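PDB 6UKF: HhaI Restriction Endonuclease from Haemophilus parahaemolyticus, which probably cleaves double-stranded DNA at a short palindromic recognition sequence, as a type II restriction endonuclease, and is bound here to its cognate DNA. Local coordinates for residues 146-151 with 232-237; 46-51 with 127-132; 152-157 with 228-233. One frame throughout, in Å; residues are numbered along the deposited sequence.

Contact 1 of 3, residues 146-151 with 232-237. With CA (calcium ion), chain R; EDO (1,2-ethanediol), chain F; PO4 (phosphate ion), chain Q.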
loop_
_atom_site.group_PDB
_atom_site.type_symbol
_atom_site.label_atom_id
_atom_site.label_comp_id
_atom_site.label_asym_id
_atom_site.label_seq_id
_atom_site.Cartn_x
_atom_site.Cartn_y
_atom_site.Cartn_z
ATOM N N HIS A 146 5.472 9.448 17.618
ATOM C CA HIS A 146 4.984 9.118 18.949
ATOM C C HIS A 146 4.064 7.907 18.953
ATOM O O HIS A 146 3.712 7.421 20.034
ATOM C CB HIS A 146 4.260 10.324 19.548
ATOM C CG HIS A 146 5.148 11.513 19.740
ATOM N ND1 HIS A 146 6.187 11.523 20.646
ATOM C CD2 HIS A 146 5.159 12.724 19.138
ATOM C CE1 HIS A 146 6.797 12.693 20.595
ATOM N NE2 HIS A 146 6.193 13.441 19.690
ATOM N N TYR A 147 3.685 7.407 17.785
ATOM C CA TYR A 147 2.707 6.337 17.665
ATOM C C TYR A 147 3.253 5.078 17.021
ATOM O O TYR A 147 2.852 3.980 17.409
ATOM C CB TYR A 147 1.504 6.837 16.858
ATOM C CG TYR A 147 0.775 7.940 17.574
ATOM C CD1 TYR A 147 1.147 9.266 17.404
ATOM C CD2 TYR A 147 -0.259 7.657 18.454
ATOM C CE1 TYR A 147 0.493 10.281 18.073
ATOM C CE2 TYR A 147 -0.919 8.664 19.124
ATOM C CZ TYR A 147 -0.537 9.972 18.935
ATOM O OH TYR A 147 -1.201 10.974 19.602
ATOM N N PHE A 148 4.148 5.201 16.042
ATOM C CA PHE A 148 4.618 4.055 15.281
ATOM C C PHE A 148 6.133 3.969 15.307
ATOM O O PHE A 148 6.828 4.979 15.160
ATOM C CB PHE A 148 4.175 4.140 13.812
ATOM C CG PHE A 148 2.750 3.734 13.582
ATOM C CD1 PHE A 148 2.404 2.396 13.510
ATOM C CD2 PHE A 148 1.757 4.685 13.428
ATOM C CE1 PHE A 148 1.095 2.014 13.295
ATOM C CE2 PHE A 148 0.444 4.308 13.213
ATOM C CZ PHE A 148 0.113 2.969 13.147
ATOM N N ASN A 149 6.631 2.753 15.501
ATOM C CA ASN A 149 8.000 2.419 15.143
ATOM C C ASN A 149 8.068 2.200 13.638
ATOM O O ASN A 149 7.120 1.705 13.025
ATOM C CB ASN A 149 8.432 1.137 15.852
ATOM C CG ASN A 149 8.432 1.277 17.366
ATOM O OD1 ASN A 149 7.833 0.471 18.080
ATOM N ND2 ASN A 149 9.100 2.307 17.861
ATOM N N VAL A 150 9.195 2.581 13.039
ATOM C CA VAL A 150 9.356 2.542 11.591
ATOM C C VAL A 150 10.651 1.833 11.235
ATOM O O VAL A 150 11.681 2.032 11.889
ATOM C CB VAL A 150 9.342 3.959 10.978
ATOM C CG1 VAL A 150 9.383 3.881 9.453
ATOM C CG2 VAL A 150 8.125 4.733 11.452
ATOM N N SER A 151 10.597 1.005 10.195
ATOM C CA SER A 151 11.780 0.433 9.576
ATOM C C SER A 151 11.647 0.561 8.064
ATOM O O SER A 151 10.577 0.869 7.529
ATOM C CB SER A 151 11.993 -1.032 9.979
ATOM O OG SER A 151 10.975 -1.861 9.455
ATOM N N PHE A 232 8.457 1.160 3.464
ATOM C CA PHE A 232 8.455 1.412 4.896
ATOM C C PHE A 232 7.451 0.514 5.599
ATOM O O PHE A 232 6.338 0.306 5.113
ATOM C CB PHE A 232 8.135 2.882 5.159
ATOM C CG PHE A 232 9.130 3.812 4.543
ATOM C CD1 PHE A 232 8.934 4.321 3.272
ATOM C CD2 PHE A 232 10.301 4.128 5.211
ATOM C CE1 PHE A 232 9.869 5.155 2.692
ATOM C CE2 PHE A 232 11.239 4.964 4.633
ATOM C CZ PHE A 232 11.021 5.478 3.373
ATOM N N SER A 233 7.864 -0.022 6.740
ATOM C CA SER A 233 7.002 -0.812 7.602
ATOM C C SER A 233 6.844 -0.091 8.931
ATOM O O SER A 233 7.786 0.536 9.428
ATOM C CB SER A 233 7.585 -2.204 7.838
ATOM O OG SER A 233 7.545 -2.965 6.646
ATOM N N ILE A 234 5.647 -0.173 9.498
ATOM C CA ILE A 234 5.344 0.504 10.748
ATOM C C ILE A 234 4.689 -0.480 11.703
ATOM O O ILE A 234 3.958 -1.388 11.293
ATOM C CB ILE A 234 4.471 1.765 10.539
ATOM C CG1 ILE A 234 3.079 1.404 10.014
ATOM C CG2 ILE A 234 5.178 2.726 9.593
ATOM C CD1 ILE A 234 2.160 2.610 9.863
ATOM N N SER A 235 4.974 -0.303 12.991
ATOM C CA SER A 235 4.393 -1.121 14.044
ATOM C C SER A 235 3.944 -0.201 15.169
ATOM O O SER A 235 4.747 0.580 15.690
ATOM C CB SER A 235 5.410 -2.136 14.567
ATOM O OG SER A 235 4.809 -3.022 15.493
ATOM N N LEU A 236 2.670 -0.294 15.534
ATOM C CA LEU A 236 2.119 0.566 16.571
ATOM C C LEU A 236 2.859 0.344 17.885
ATOM O O LEU A 236 3.091 -0.794 18.301
ATOM C CB LEU A 236 0.629 0.265 16.736
ATOM C CG LEU A 236 -0.195 1.212 17.610
ATOM C CD1 LEU A 236 -0.168 2.633 17.079
ATOM C CD2 LEU A 236 -1.629 0.712 17.694
ATOM N N LYS A 237 3.236 1.441 18.536
ATOM C CA LYS A 237 3.952 1.362 19.799
ATOM C C LYS A 237 3.049 0.846 20.913
ATOM O O LYS A 237 1.842 1.097 20.936
ATOM C CB LYS A 237 4.484 2.739 20.191
ATOM C CG LYS A 237 5.619 3.224 19.316
ATOM C CD LYS A 237 6.062 4.614 19.720
ATOM C CE LYS A 237 7.408 4.961 19.114
ATOM N NZ LYS A 237 7.924 6.256 19.627
HETATM CA CA CA R . 11.474 -3.431 7.157
HETATM C C1 EDO F . 8.235 -2.153 11.875
HETATM O O1 EDO F . 9.235 -2.879 11.155
HETATM C C2 EDO F . 8.892 -1.046 12.691
HETATM O O2 EDO F . 9.840 -1.604 13.606
HETATM P P PO4 Q . 8.010 8.829 22.024
HETATM O O1 PO4 Q . 7.833 7.348 22.253
HETATM O O2 PO4 Q . 9.108 9.346 22.919
HETATM O O3 PO4 Q . 8.373 9.082 20.582
HETATM O O4 PO4 Q . 6.723 9.550 22.346
HETATM O O HOH W 1 5.796 -1.868 18.270
#
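Phe148 is clamped by two aliphatic side chains of strand 232-236 that share its face of the sheet. Ile234 CD1 sits over the middle of the ring, 3.6 Å from the Phe148 centroid; Leu236 CD1 covers the opposite face, displaced toward the rim. The Ile234 CG1 branch lies between its own backbone N and carbonyl carbon (chi1 66°), which swings CD1 over the ring. Val150 and Ile234 run side by side and meet through their CG2 methyls at 4.0 Å. Asn149, on the other face with Ser151, Ser233 and Ser235, crosses Lys237 at about a right angle, ND2 of Asn149 3.4 Å from CE of Lys237. Beyond CG the lysine is extended, and its NZ reaches a phosphate ion, probably from the crystallisation liquor, as well as Glu145 O. His146 ND1 donates a hydrogen bond to O4 of the same phosphate, in the ring plane, 2.7 Å long and nearly straight (174°). One water joins Asn149 OD1 to Leu236 O. Ser151 OG binds the calcium ion at 2.8 Å and also pairs with a 1,2-ethanediol hydroxyl. Five backbone hydrogen bonds hold these neighbouring strands of a five-stranded antiparallel sheet in register. Strand 51-62 flanks strand 232-236 on its other edge, helix 110-123 packs on Val150, and helix 242-255 covers Tyr147, whose hydroxyl bonds Asp248.

Contact 2 of 3, residues 46-51 with 127-132. With EDO (1,2-ethanediol), chain E; EDO (1,2-ethanediol), chain O; nucleotides of chain B.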
loop_
_atom_site.group_PDB
_atom_site.type_symbol
_atom_site.label_atom_id
_atom_site.label_comp_id
_atom_site.label_asym_id
_atom_site.label_seq_id
_atom_site.Cartn_x
_atom_site.Cartn_y
_atom_site.Cartn_z
ATOM N N GLU A 46 -5.507 8.665 6.904
ATOM C CA GLU A 46 -4.962 7.356 6.571
ATOM C C GLU A 46 -5.273 6.391 7.706
ATOM O O GLU A 46 -4.872 6.622 8.851
ATOM C CB GLU A 46 -3.454 7.429 6.345
ATOM C CG GLU A 46 -3.051 7.339 4.883
ATOM C CD GLU A 46 -3.545 6.062 4.227
ATOM O OE1 GLU A 46 -3.398 4.985 4.839
ATOM O OE2 GLU A 46 -4.102 6.137 3.111
ATOM N N ALA A 47 -5.982 5.311 7.389
ATOM C CA ALA A 47 -6.211 4.241 8.346
ATOM C C ALA A 47 -5.062 3.247 8.226
ATOM O O ALA A 47 -4.677 2.861 7.117
ATOM C CB ALA A 47 -7.550 3.554 8.084
ATOM N N LYS A 48 -4.499 2.856 9.365
ATOM C CA LYS A 48 -3.411 1.890 9.391
ATOM C C LYS A 48 -3.681 0.873 10.484
ATOM O O LYS A 48 -3.988 1.245 11.620
ATOM C CB LYS A 48 -2.066 2.572 9.669
ATOM C CG LYS A 48 -1.523 3.369 8.501
ATOM C CD LYS A 48 -1.036 2.451 7.394
ATOM C CE LYS A 48 -0.934 3.177 6.074
ATOM N NZ LYS A 48 -0.659 2.241 4.947
ATOM N N MET A 49 -3.550 -0.404 10.143
ATOM C CA MET A 49 -3.574 -1.436 11.159
ATOM C C MET A 49 -2.288 -1.369 11.977
ATOM O O MET A 49 -1.312 -0.729 11.572
ATOM C CB MET A 49 -3.727 -2.809 10.515
ATOM C CG MET A 49 -5.019 -2.960 9.734
ATOM S SD MET A 49 -5.444 -4.669 9.357
ATOM C CE MET A 49 -6.012 -5.230 10.961
ATOM N N PRO A 50 -2.268 -2.008 13.146
ATOM C CA PRO A 50 -1.063 -1.944 13.988
ATOM C C PRO A 50 0.215 -2.373 13.289
ATOM O O PRO A 50 1.280 -1.831 13.601
ATOM C CB PRO A 50 -1.418 -2.855 15.170
ATOM C CG PRO A 50 -2.903 -2.740 15.276
ATOM C CD PRO A 50 -3.408 -2.614 13.860
ATOM N N HIS A 51 0.151 -3.328 12.364
ATOM C CA HIS A 51 1.308 -3.756 11.581
ATOM C C HIS A 51 0.977 -3.520 10.116
ATOM O O HIS A 51 0.182 -4.259 9.526
ATOM C CB HIS A 51 1.631 -5.222 11.843
ATOM C CG HIS A 51 1.882 -5.524 13.286
ATOM N ND1 HIS A 51 3.094 -5.281 13.896
ATOM C CD2 HIS A 51 1.072 -6.028 14.245
ATOM C CE1 HIS A 51 3.022 -5.634 15.167
ATOM N NE2 HIS A 51 1.806 -6.091 15.404
ATOM N N LYS A 127 -3.550 14.586 6.583
ATOM C CA LYS A 127 -3.227 15.362 7.769
ATOM C C LYS A 127 -3.302 14.550 9.052
ATOM O O LYS A 127 -2.691 14.944 10.052
ATOM C CB LYS A 127 -4.182 16.557 7.901
ATOM C CG LYS A 127 -3.945 17.707 6.927
ATOM C CD LYS A 127 -4.859 18.876 7.269
ATOM C CE LYS A 127 -4.968 19.888 6.137
ATOM N NZ LYS A 127 -3.776 20.778 6.042
ATOM N N PHE A 128 -4.040 13.442 9.049
ATOM C CA PHE A 128 -4.220 12.626 10.237
ATOM C C PHE A 128 -4.182 11.158 9.854
ATOM O O PHE A 128 -4.484 10.783 8.718
ATOM C CB PHE A 128 -5.560 12.920 10.928
ATOM C CG PHE A 128 -5.597 14.249 11.617
ATOM C CD1 PHE A 128 -5.889 15.403 10.910
ATOM C CD2 PHE A 128 -5.322 14.349 12.970
ATOM C CE1 PHE A 128 -5.909 16.632 11.542
ATOM C CE2 PHE A 128 -5.341 15.576 13.605
ATOM C CZ PHE A 128 -5.634 16.718 12.890
ATOM N N PHE A 129 -3.788 10.340 10.822
ATOM C CA PHE A 129 -3.886 8.894 10.751
ATOM C C PHE A 129 -4.875 8.423 11.808
ATOM O O PHE A 129 -5.041 9.059 12.854
ATOM C CB PHE A 129 -2.526 8.240 11.027
ATOM C CG PHE A 129 -1.621 8.160 9.822
ATOM C CD1 PHE A 129 -1.171 9.307 9.188
ATOM C CD2 PHE A 129 -1.204 6.930 9.337
ATOM C CE1 PHE A 129 -0.338 9.225 8.085
ATOM C CE2 PHE A 129 -0.369 6.845 8.239
ATOM C CZ PHE A 129 0.064 7.994 7.613
ATOM N N ILE A 130 -5.531 7.303 11.527
ATOM C CA ILE A 130 -6.365 6.616 12.504
ATOM C C ILE A 130 -5.916 5.164 12.573
ATOM O O ILE A 130 -5.660 4.530 11.541
ATOM C CB ILE A 130 -7.871 6.737 12.193
ATOM C CG1 ILE A 130 -8.699 6.055 13.288
ATOM C CG2 ILE A 130 -8.199 6.172 10.816
ATOM C CD1 ILE A 130 -10.171 6.400 13.241
ATOM N N THR A 131 -5.783 4.652 13.789
ATOM C CA THR A 131 -5.441 3.260 14.019
ATOM C C THR A 131 -6.204 2.810 15.259
ATOM O O THR A 131 -7.057 3.532 15.782
ATOM C CB THR A 131 -3.917 3.085 14.106
ATOM O OG1 THR A 131 -3.595 1.691 14.182
ATOM C CG2 THR A 131 -3.342 3.797 15.322
ATOM N N SER A 132 -5.909 1.602 15.728
ATOM C CA SER A 132 -6.582 1.087 16.908
ATOM C C SER A 132 -5.702 0.048 17.581
ATOM O O SER A 132 -5.096 -0.791 16.911
ATOM C CB SER A 132 -7.935 0.461 16.549
ATOM O OG SER A 132 -8.453 -0.284 17.639
HETATM C C1 EDO E . -2.008 -7.656 11.190
HETATM O O1 EDO E . -0.640 -8.003 11.431
HETATM C C2 EDO E . -2.132 -6.152 10.969
HETATM O O2 EDO E . -1.917 -5.458 12.205
HETATM C C1 EDO O . -2.044 7.062 1.092
HETATM O O1 EDO O . -3.051 6.275 0.448
HETATM C C2 EDO O . -1.677 8.264 0.235
HETATM O O2 EDO O . -1.226 7.811 -1.045
ATOM P P DA B 10 -2.748 -1.298 5.991
ATOM O OP1 DA B 10 -3.668 -1.101 7.131
ATOM O OP2 DA B 10 -1.909 -0.179 5.513
ATOM O "O5'" DA B 10 -1.721 -2.488 6.295
ATOM C "C5'" DA B 10 -2.119 -3.599 7.077
ATOM C "C4'" DA B 10 -2.364 -4.799 6.196
ATOM O "O4'" DA B 10 -1.160 -5.119 5.444
ATOM C "C3'" DA B 10 -2.735 -6.078 6.939
ATOM O "O3'" DA B 10 -3.706 -6.773 6.177
ATOM C "C2'" DA B 10 -1.404 -6.813 7.062
ATOM C "C1'" DA B 10 -0.709 -6.428 5.767
ATOM N N9 DA B 10 0.744 -6.385 5.835
ATOM C C8 DA B 10 1.511 -5.781 6.791
ATOM N N7 DA B 10 2.800 -5.881 6.577
ATOM C C5 DA B 10 2.884 -6.586 5.388
ATOM C C6 DA B 10 3.980 -7.020 4.621
ATOM N N6 DA B 10 5.248 -6.791 4.965
ATOM N N1 DA B 10 3.719 -7.704 3.486
ATOM C C2 DA B 10 2.444 -7.931 3.148
ATOM N N3 DA B 10 1.333 -7.571 3.788
ATOM C C4 DA B 10 1.627 -6.896 4.913
ATOM P P DC B 9 -2.734 2.331 1.952
ATOM O OP1 DC B 9 -3.827 3.023 2.662
ATOM O OP2 DC B 9 -1.326 2.726 2.171
ATOM O "O5'" DC B 9 -2.830 0.771 2.255
ATOM C "C5'" DC B 9 -4.097 0.170 2.361
ATOM C "C4'" DC B 9 -3.985 -1.326 2.404
ATOM O "O4'" DC B 9 -3.412 -1.834 1.165
ATOM C "C3'" DC B 9 -3.061 -1.887 3.475
ATOM O "O3'" DC B 9 -3.633 -1.837 4.758
ATOM C "C2'" DC B 9 -2.860 -3.312 2.946
ATOM C "C1'" DC B 9 -2.757 -3.064 1.428
ATOM N N1 DC B 9 -1.346 -2.994 0.970
ATOM C C2 DC B 9 -0.710 -4.169 0.585
ATOM O O2 DC B 9 -1.352 -5.226 0.603
ATOM N N3 DC B 9 0.583 -4.120 0.191
ATOM C C4 DC B 9 1.238 -2.958 0.189
ATOM N N4 DC B 9 2.516 -2.964 -0.210
ATOM C C5 DC B 9 0.609 -1.742 0.596
ATOM C C6 DC B 9 -0.672 -1.807 0.984
#
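Glu46 and Phe129 pair across two parallel strands, their side chains side by side on one face, and backbone hydrogen bonds set the register: Glu46 N gives to Phe128 O, Ile130 N to Glu46 O at 2.8 Å, and Lys48 N to Ile130 O. Beyond these bonds a side chain joins in: a chi1 of -174° turns Thr131 OG1 toward Lys48 O, to which it donates at 2.6 Å. Apolar contacts occupy both faces. On one, Glu46 CB stands over the centre of the Phe129 ring, 3.6 Å from its centroid, and Lys48 CG touches the ring edge at CD2 of Phe129, 3.7 Å away; Tyr121 and Phe144 add edge-to-face contacts. On the other, Ala47 CB meets CG2 of Ile130. The DNA backbone is met by the Lys48 amine and by one main-chain N-H. Lys48 NZ donates to OP2 of DA10 of chain B at 2.8 Å and to OP2 of DC9 of chain B at 2.9 Å, besides bonding Gln53 O. Met49 N adds a nearly straight bond to OP1 of DA10 of chain B. Glu46-Ala47-Lys48 is consistent with the E-x-K of a PD-(D/E)xK nuclease: Phe129 packs on the aliphatic parts of Glu46 and Lys48, while the Lys48 amine lies at the DNA phosphates.

Contact 3 of 3, residues 152-157 with 228-233. With nucleotides of chain C; nucleotides of chain B.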
loop_
_atom_site.group_PDB
_atom_site.type_symbol
_atom_site.label_atom_id
_atom_site.label_comp_id
_atom_site.label_asym_id
_atom_site.label_seq_id
_atom_site.Cartn_x
_atom_site.Cartn_y
_atom_site.Cartn_z
ATOM N N CYS A 152 12.754 0.315 7.373
ATOM C CA CYS A 152 12.839 0.563 5.942
ATOM C C CYS A 152 13.663 -0.539 5.300
ATOM O O CYS A 152 14.743 -0.870 5.792
ATOM C CB CYS A 152 13.488 1.929 5.697
ATOM S SG CYS A 152 13.749 2.352 3.981
ATOM N N THR A 153 13.149 -1.111 4.213
ATOM C CA THR A 153 13.865 -2.155 3.499
ATOM C C THR A 153 13.789 -1.898 2.002
ATOM O O THR A 153 12.921 -1.174 1.509
ATOM C CB THR A 153 13.322 -3.553 3.834
ATOM O OG1 THR A 153 14.290 -4.540 3.453
ATOM C CG2 THR A 153 12.007 -3.824 3.106
ATOM N N TYR A 154 14.741 -2.489 1.286
ATOM C CA TYR A 154 14.784 -2.468 -0.170
ATOM C C TYR A 154 14.532 -3.896 -0.634
ATOM O O TYR A 154 15.325 -4.794 -0.333
ATOM C CB TYR A 154 16.150 -1.979 -0.644
ATOM C CG TYR A 154 16.301 -1.820 -2.143
ATOM C CD1 TYR A 154 15.418 -1.043 -2.883
ATOM C CD2 TYR A 154 17.362 -2.417 -2.810
ATOM C CE1 TYR A 154 15.581 -0.889 -4.253
ATOM C CE2 TYR A 154 17.531 -2.265 -4.170
ATOM C CZ TYR A 154 16.642 -1.503 -4.888
ATOM O OH TYR A 154 16.831 -1.359 -6.245
ATOM N N ARG A 155 13.418 -4.115 -1.330
ATOM C CA ARG A 155 13.049 -5.466 -1.724
ATOM C C ARG A 155 12.342 -5.454 -3.068
ATOM O O ARG A 155 11.669 -4.486 -3.429
ATOM C CB ARG A 155 12.149 -6.148 -0.682
ATOM C CG ARG A 155 10.734 -5.576 -0.536
ATOM C CD ARG A 155 9.991 -6.345 0.548
ATOM N NE ARG A 155 8.668 -5.816 0.869
ATOM C CZ ARG A 155 7.526 -6.241 0.331
ATOM N NH1 ARG A 155 7.522 -7.201 -0.584
ATOM N NH2 ARG A 155 6.379 -5.694 0.708
ATOM N N ILE A 156 12.508 -6.556 -3.800
ATOM C CA ILE A 156 11.702 -6.798 -4.986
ATOM C C ILE A 156 10.250 -6.913 -4.567
ATOM O O ILE A 156 9.906 -7.704 -3.680
ATOM C CB ILE A 156 12.155 -8.099 -5.668
ATOM C CG1 ILE A 156 13.594 -7.980 -6.168
ATOM C CG2 ILE A 156 11.202 -8.466 -6.805
ATOM C CD1 ILE A 156 14.182 -9.304 -6.628
ATOM N N LYS A 157 9.382 -6.136 -5.204
ATOM C CA LYS A 157 7.941 -6.324 -5.053
ATOM C C LYS A 157 7.334 -6.408 -6.448
ATOM O O LYS A 157 7.216 -5.400 -7.152
ATOM C CB LYS A 157 7.283 -5.241 -4.205
ATOM C CG LYS A 157 5.795 -5.508 -3.985
ATOM C CD LYS A 157 5.222 -4.768 -2.779
ATOM C CE LYS A 157 5.356 -3.254 -2.893
ATOM N NZ LYS A 157 4.548 -2.673 -4.000
ATOM N N ALA A 228 12.414 -3.377 -7.740
ATOM C CA ALA A 228 12.678 -3.293 -6.313
ATOM C C ALA A 228 12.387 -1.887 -5.811
ATOM O O ALA A 228 12.707 -0.894 -6.475
ATOM C CB ALA A 228 14.134 -3.656 -6.007
ATOM N N ASN A 229 11.803 -1.833 -4.628
ATOM C CA ASN A 229 11.415 -0.549 -4.025
ATOM C C ASN A 229 11.909 -0.440 -2.589
ATOM O O ASN A 229 11.966 -1.453 -1.864
ATOM C CB ASN A 229 9.893 -0.339 -4.047
ATOM C CG ASN A 229 9.080 -1.596 -3.788
ATOM O OD1 ASN A 229 8.153 -1.906 -4.541
ATOM N ND2 ASN A 229 9.401 -2.322 -2.722
ATOM N N VAL A 230 12.317 0.767 -2.232
ATOM C CA VAL A 230 12.392 1.133 -0.829
ATOM C C VAL A 230 10.968 1.199 -0.306
ATOM O O VAL A 230 10.094 1.802 -0.938
ATOM C CB VAL A 230 13.101 2.487 -0.687
ATOM C CG1 VAL A 230 13.073 2.957 0.750
ATOM C CG2 VAL A 230 14.531 2.386 -1.199
ATOM N N ILE A 231 10.713 0.553 0.825
ATOM C CA ILE A 231 9.351 0.450 1.341
ATOM C C ILE A 231 9.404 0.454 2.860
ATOM O O ILE A 231 10.289 -0.152 3.471
ATOM C CB ILE A 231 8.622 -0.774 0.743
ATOM C CG1 ILE A 231 7.189 -0.864 1.269
ATOM C CG2 ILE A 231 9.395 -2.062 1.018
ATOM C CD1 ILE A 231 6.296 -1.705 0.397
ATOM N N PHE A 232 8.457 1.160 3.464
ATOM C CA PHE A 232 8.455 1.412 4.896
ATOM C C PHE A 232 7.451 0.514 5.599
ATOM O O PHE A 232 6.338 0.306 5.113
ATOM C CB PHE A 232 8.135 2.882 5.159
ATOM C CG PHE A 232 9.130 3.812 4.543
ATOM C CD1 PHE A 232 8.934 4.321 3.272
ATOM C CD2 PHE A 232 10.301 4.128 5.211
ATOM C CE1 PHE A 232 9.869 5.155 2.692
ATOM C CE2 PHE A 232 11.239 4.964 4.633
ATOM C CZ PHE A 232 11.021 5.478 3.373
ATOM N N SER A 233 7.864 -0.022 6.740
ATOM C CA SER A 233 7.002 -0.812 7.602
ATOM C C SER A 233 6.844 -0.091 8.931
ATOM O O SER A 233 7.786 0.536 9.428
ATOM C CB SER A 233 7.585 -2.204 7.838
ATOM O OG SER A 233 7.545 -2.965 6.646
ATOM P P DT C 4 10.789 -15.032 0.153
ATOM O OP1 DT C 4 10.856 -16.343 -0.532
ATOM O OP2 DT C 4 11.913 -14.077 0.037
ATOM O "O5'" DT C 4 9.456 -14.308 -0.315
ATOM C "C5'" DT C 4 8.236 -15.006 -0.218
ATOM C "C4'" DT C 4 7.083 -14.116 -0.602
ATOM O "O4'" DT C 4 6.829 -13.180 0.445
ATOM C "C3'" DT C 4 7.306 -13.279 -1.861
ATOM O "O3'" DT C 4 6.692 -13.976 -2.958
ATOM C "C2'" DT C 4 6.686 -11.909 -1.543
ATOM C "C1'" DT C 4 6.193 -12.048 -0.101
ATOM N N1 DT C 4 6.504 -10.922 0.818
ATOM C C2 DT C 4 5.472 -10.191 1.354
ATOM O O2 DT C 4 4.302 -10.383 1.078
ATOM N N3 DT C 4 5.859 -9.201 2.215
ATOM C C4 DT C 4 7.149 -8.890 2.604
ATOM O O4 DT C 4 7.395 -7.982 3.388
ATOM C C5 DT C 4 8.182 -9.711 2.025
ATOM C C7 DT C 4 9.614 -9.470 2.375
ATOM C C6 DT C 4 7.816 -10.686 1.181
ATOM P P DG C 5 6.682 -13.389 -4.448
ATOM O OP1 DG C 5 6.642 -14.562 -5.348
ATOM O OP2 DG C 5 7.749 -12.381 -4.622
ATOM O "O5'" DG C 5 5.263 -12.691 -4.547
ATOM C "C5'" DG C 5 4.087 -13.438 -4.293
ATOM C "C4'" DG C 5 2.890 -12.543 -4.457
ATOM O "O4'" DG C 5 2.849 -11.593 -3.353
ATOM C "C3'" DG C 5 2.931 -11.697 -5.732
ATOM O "O3'" DG C 5 1.639 -11.523 -6.259
ATOM C "C2'" DG C 5 3.517 -10.382 -5.218
ATOM C "C1'" DG C 5 2.783 -10.288 -3.884
ATOM N N9 DG C 5 3.326 -9.333 -2.950
ATOM C C8 DG C 5 4.640 -9.113 -2.621
ATOM N N7 DG C 5 4.796 -8.151 -1.750
ATOM C C5 DG C 5 3.499 -7.710 -1.495
ATOM C C6 DG C 5 3.024 -6.682 -0.639
ATOM O O6 DG C 5 3.675 -5.924 0.091
ATOM N N1 DG C 5 1.637 -6.570 -0.692
ATOM C C2 DG C 5 0.814 -7.344 -1.469
ATOM N N2 DG C 5 -0.497 -7.087 -1.386
ATOM N N3 DG C 5 1.244 -8.305 -2.268
ATOM C C4 DG C 5 2.592 -8.427 -2.232
ATOM P P DG B 8 1.236 4.354 -1.514
ATOM O OP1 DG B 8 0.771 5.616 -0.901
ATOM O OP2 DG B 8 2.449 3.685 -0.993
ATOM O "O5'" DG B 8 0.013 3.335 -1.460
ATOM C "C5'" DG B 8 -1.275 3.787 -1.852
ATOM C "C4'" DG B 8 -2.271 2.657 -1.825
ATOM O "O4'" DG B 8 -1.965 1.705 -2.864
ATOM C "C3'" DG B 8 -2.276 1.845 -0.545
ATOM O "O3'" DG B 8 -3.100 2.443 0.399
ATOM C "C2'" DG B 8 -2.790 0.488 -0.993
ATOM C "C1'" DG B 8 -2.243 0.384 -2.402
ATOM N N9 DG B 8 -1.009 -0.389 -2.544
ATOM C C8 DG B 8 0.280 0.089 -2.521
ATOM N N7 DG B 8 1.178 -0.833 -2.741
ATOM C C5 DG B 8 0.435 -1.989 -2.941
ATOM C C6 DG B 8 0.853 -3.312 -3.229
ATOM O O6 DG B 8 2.003 -3.738 -3.380
ATOM N N1 DG B 8 -0.229 -4.176 -3.358
ATOM C C2 DG B 8 -1.545 -3.812 -3.217
ATOM N N2 DG B 8 -2.452 -4.786 -3.376
ATOM N N3 DG B 8 -1.947 -2.582 -2.949
ATOM C C4 DG B 8 -0.910 -1.726 -2.830
#
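Cys152 and Val230 meet in the tight half of an antiparallel strand pair at the heart of a five-stranded sheet, one face of which is packed inward while the other delivers side chains to the DNA major groove. On the inward face SG of Cys152 presses on CG1 of Val230 at 3.4 Å and also approaches the Phe232 ring obliquely, a sulfur-aromatic contact. A chi1 of -176° lays the Tyr154 ring along strand 228-233, its edge to Val230 N and its CZ 3.5 Å from CB of Ala228; its hydroxyl bonds Leu59 O. Helix 80-91 closes over this face through Met89 and Ile85. Four backbone hydrogen bonds pair Thr153 with Ile231 and Arg155 with Asn229.

The opposite face is mostly polar and is covered by DNA; Thr153, toward the calcium ion, is its partly exposed end. Thr153 belongs to the calcium site, though in this one of its two conformers the side chain stays about 4 Å from the ion. Arg155 runs straight from CG to NE alongside Asn229, its guanidinium nearly perpendicular to the amide. One guanidinium face lies against C4 of DT4 of chain C. NH1 of Arg155 donates in plane to N7 of DG5 of chain C at 3.1 Å (178°), and NH2 donates to O6 of the same guanine, the bidentate arginine-guanine reading of the major groove; Gln53 also holds NH2. Lys157 bends past Asn229 OD1 and, besides bonding Gln56 OE1, places its NZ 2.8 Å from O6 of DG8 of chain B.

Contacts 1 and 3 are successive halves of one antiparallel strand pair, 148-156 with 228-236; they share Phe232 and Ser233, and their centres lie 15 Å apart. The calcium ion sits beside their junction, with Ser151 from contact 1 and Thr153 from contact 3 in its site. Contact 2 belongs to a different, mixed sheet, yet its centre is only 11 Å from that of contact 1, and Leu236 N to Pro50 O (2.8 Å) is a probable hydrogen bond from strand 228-236 to the link into strand 51-62. Contact 2 meets the DNA backbone and contact 3 the bases; their centres are 20 Å apart. The Lys48 side chain, of the probable E-x-K motif, is about 14 Å from the calcium ion.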